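Local atomic coordinates of peptidase, M20/M25/M40 family (Staphylococcus aureus, PDB entry 4EWT), a protein that probably hydrolyses amide bonds of N-acylated amino acids or related substrates, as a manganese-binding member of the M20/M25/M40 peptidase family. Residues A317-G322 against V380-L385. Residues are numbered along the deposited sequence; the frame is centred on the assembly and turned at random.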
ATOM      1  N   ALA A 317     -10.433 -38.147  40.387  1.00 64.36           N
ATOM      2  CA  ALA A 317     -10.197 -39.588  40.264  1.00 65.91           C
ATOM      3  C   ALA A 317      -8.789 -39.980  40.710  1.00 67.07           C
ATOM      4  O   ALA A 317      -8.537 -41.145  41.017  1.00 68.60           O
ATOM      5  CB  ALA A 317     -10.447 -40.044  38.840  1.00 64.71           C
ATOM      6  N   ASN A 318      -7.899 -39.015  40.739  1.00 66.89           N
ATOM      7  CA  ASN A 318      -6.534 -39.272  41.079  1.00 68.04           C
ATOM      8  C   ASN A 318      -5.730 -40.280  40.324  1.00 68.47           C
ATOM      9  O   ASN A 318      -5.382 -41.302  40.872  1.00 69.97           O
ATOM     10  CB  ASN A 318      -6.457 -39.739  42.517  1.00 68.66           C
ATOM     11  CG  ASN A 318      -6.347 -38.604  43.496  1.00 68.97           C
ATOM     12  OD1 ASN A 318      -5.403 -37.817  43.451  1.00 68.51           O
ATOM     13  ND2 ASN A 318      -7.310 -38.519  44.409  1.00 69.89           N
ATOM     14  N   LEU A 319      -5.433 -40.002  39.064  1.00 67.22           N
ATOM     15  CA  LEU A 319      -4.751 -40.961  38.192  1.00 67.59           C
ATOM     16  C   LEU A 319      -3.249 -40.665  38.133  1.00 67.85           C
ATOM     17  O   LEU A 319      -2.760 -39.768  38.821  1.00 67.97           O
ATOM     18  CB  LEU A 319      -5.343 -40.939  36.772  1.00 66.19           C
ATOM     19  CG  LEU A 319      -6.841 -40.979  36.420  1.00 65.60           C
ATOM     20  CD1 LEU A 319      -7.629 -42.013  37.209  1.00 67.44           C
ATOM     21  CD2 LEU A 319      -7.482 -39.599  36.519  1.00 64.98           C
ATOM     22  N   ASP A 320      -2.564 -41.325  37.246  1.00 67.95           N
ATOM     23  CA  ASP A 320      -1.160 -41.158  37.168  1.00 68.42           C
ATOM     24  C   ASP A 320      -0.730 -40.105  36.149  1.00 66.75           C
ATOM     25  O   ASP A 320       0.343 -40.177  35.551  1.00 66.80           O
ATOM     26  CB  ASP A 320      -0.559 -42.477  36.819  1.00 66.58           C
ATOM     27  CG  ASP A 320       0.633 -42.758  37.622  1.00 68.23           C
ATOM     28  OD1 ASP A 320       0.476 -43.336  38.719  1.00 69.91           O
ATOM     29  OD2 ASP A 320       1.729 -42.385  37.164  1.00 67.93           O
ATOM     30  N   PHE A 321      -1.602 -39.133  35.971  1.00 65.25           N
ATOM     31  CA  PHE A 321      -1.356 -37.968  35.111  1.00 63.24           C
ATOM     32  C   PHE A 321      -2.065 -36.708  35.615  1.00 62.50           C
ATOM     33  O   PHE A 321      -3.142 -36.783  36.215  1.00 62.82           O
ATOM     34  CB  PHE A 321      -1.729 -38.255  33.642  1.00 61.90           C
ATOM     35  CG  PHE A 321      -3.138 -38.758  33.447  1.00 61.06           C
ATOM     36  CD1 PHE A 321      -4.208 -37.868  33.342  1.00 59.02           C
ATOM     37  CD2 PHE A 321      -3.390 -40.126  33.346  1.00 61.25           C
ATOM     38  CE1 PHE A 321      -5.511 -38.330  33.162  1.00 58.74           C
ATOM     39  CE2 PHE A 321      -4.688 -40.598  33.160  1.00 60.91           C
ATOM     40  CZ  PHE A 321      -5.752 -39.701  33.070  1.00 59.62           C
ATOM     41  N   GLY A 322      -1.449 -35.555  35.363  1.00 61.70           N
ATOM     42  CA  GLY A 322      -2.004 -34.263  35.771  1.00 61.19           C
ATOM     43  C   GLY A 322      -3.074 -33.746  34.826  1.00 59.65           C
ATOM     44  O   GLY A 322      -3.191 -34.208  33.689  1.00 58.78           O
ATOM     45  N   VAL A 380     -10.545 -40.895  29.193  1.00 31.47           N
ATOM     46  CA  VAL A 380     -11.869 -41.044  28.591  1.00 29.96           C
ATOM     47  C   VAL A 380     -12.702 -42.077  29.354  1.00 31.20           C
ATOM     48  O   VAL A 380     -13.865 -41.825  29.683  1.00 31.96           O
ATOM     49  CB  VAL A 380     -11.777 -41.354  27.064  1.00 28.36           C
ATOM     50  CG1 VAL A 380     -13.144 -41.587  26.457  1.00 26.32           C
ATOM     51  CG2 VAL A 380     -11.090 -40.204  26.337  1.00 26.97           C
ATOM     52  N   GLY A 381     -12.099 -43.223  29.673  1.00 31.20           N
ATOM     53  CA  GLY A 381     -12.793 -44.235  30.458  1.00 32.25           C
ATOM     54  C   GLY A 381     -13.305 -43.728  31.797  1.00 34.19           C
ATOM     55  O   GLY A 381     -14.440 -44.018  32.187  1.00 34.97           O
ATOM     56  N   THR A 382     -12.460 -42.982  32.504  1.00 35.50           N
ATOM     57  CA  THR A 382     -12.824 -42.381  33.787  1.00 38.28           C
ATOM     58  C   THR A 382     -14.043 -41.468  33.638  1.00 38.54           C
ATOM     59  O   THR A 382     -14.970 -41.506  34.450  1.00 40.26           O
ATOM     60  CB  THR A 382     -11.643 -41.580  34.377  1.00 39.82           C
ATOM     61  OG1 THR A 382     -10.543 -42.468  34.624  1.00 40.36           O
ATOM     62  CG2 THR A 382     -12.043 -40.879  35.675  1.00 42.25           C
ATOM     63  N   VAL A 383     -14.038 -40.648  32.593  1.00 36.97           N
ATOM     64  CA  VAL A 383     -15.179 -39.784  32.321  1.00 37.61           C
ATOM     65  C   VAL A 383     -16.416 -40.637  32.062  1.00 38.14           C
ATOM     66  O   VAL A 383     -17.467 -40.397  32.646  1.00 40.19           O
ATOM     67  CB  VAL A 383     -14.901 -38.814  31.163  1.00 35.52           C
ATOM     68  CG1 VAL A 383     -16.147 -38.009  30.825  1.00 36.18           C
ATOM     69  CG2 VAL A 383     -13.754 -37.887  31.534  1.00 35.66           C
ATOM     70  N   VAL A 384     -16.275 -41.659  31.221  1.00 36.87           N
ATOM     71  CA  VAL A 384     -17.397 -42.535  30.902  1.00 37.68           C
ATOM     72  C   VAL A 384     -18.020 -43.178  32.144  1.00 40.83           C
ATOM     73  O   VAL A 384     -19.247 -43.248  32.261  1.00 42.18           O
ATOM     74  CB  VAL A 384     -16.996 -43.627  29.888  1.00 36.13           C
ATOM     75  CG1 VAL A 384     -18.129 -44.629  29.696  1.00 36.40           C
ATOM     76  CG2 VAL A 384     -16.600 -42.992  28.560  1.00 33.75           C
ATOM     77  N   LEU A 385     -17.180 -43.636  33.071  1.00 42.17           N
ATOM     78  CA  LEU A 385     -17.677 -44.335  34.255  1.00 45.36           C
ATOM     79  C   LEU A 385     -18.341 -43.394  35.259  1.00 48.30           C
ATOM     80  O   LEU A 385     -19.367 -43.747  35.838  1.00 50.32           O
ATOM     81  CB  LEU A 385     -16.585 -45.176  34.924  1.00 45.90           C
ATOM     82  CG  LEU A 385     -16.049 -46.429  34.216  1.00 44.25           C
ATOM     83  CD1 LEU A 385     -15.147 -47.171  35.179  1.00 45.55           C
ATOM     84  CD2 LEU A 385     -17.151 -47.361  33.712  1.00 44.07           C
TER
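Thr382 meets Ala317 and Leu319 through a chi1 of -62°, which turns CG2 trans to its own backbone nitrogen and sets OG1 beside that nitrogen, opposite the carbonyl carbon. The methyl thus reaches the chain leaving helix 304-316, where Thr382 CG2 lies 3.6 Å from Ala317 CB, tip to tip. On the loop side, Leu319 has chi1 -48°, its CG placed opposite the carbonyl carbon, and chi2 -45° then directs CD1 to within 3.9 Å of Thr382 OG1, the two side chains sliding past one another in opposite directions. Within the loop, Leu319 CB sits 3.7 Å above the plane of the Phe321 ring, displaced toward its rim, while that ring packs on Ile375, Glu378 and Ala379 of helix 372-386. Ile6 of helix 2-11 touches both Leu319 and Thr382. The contact thus joins the loop before strand 322-325, an outermost strand of the mixed sheet within this chain, to a helix whose Val380 and Val384 pack on strand 72-78 and helix 105-120; it is structural packing and contains none of the manganese ligands. The case illustrates how a threonine can serve a largely nonpolar interface: its methyl meets Ala317, and its hydroxyl, hydrogen-bonded to the Glu378 carbonyl one turn earlier, presents its oxygen to the Leu319 methyl in a van der Waals touch, so the small joint rests on shape and dispersion.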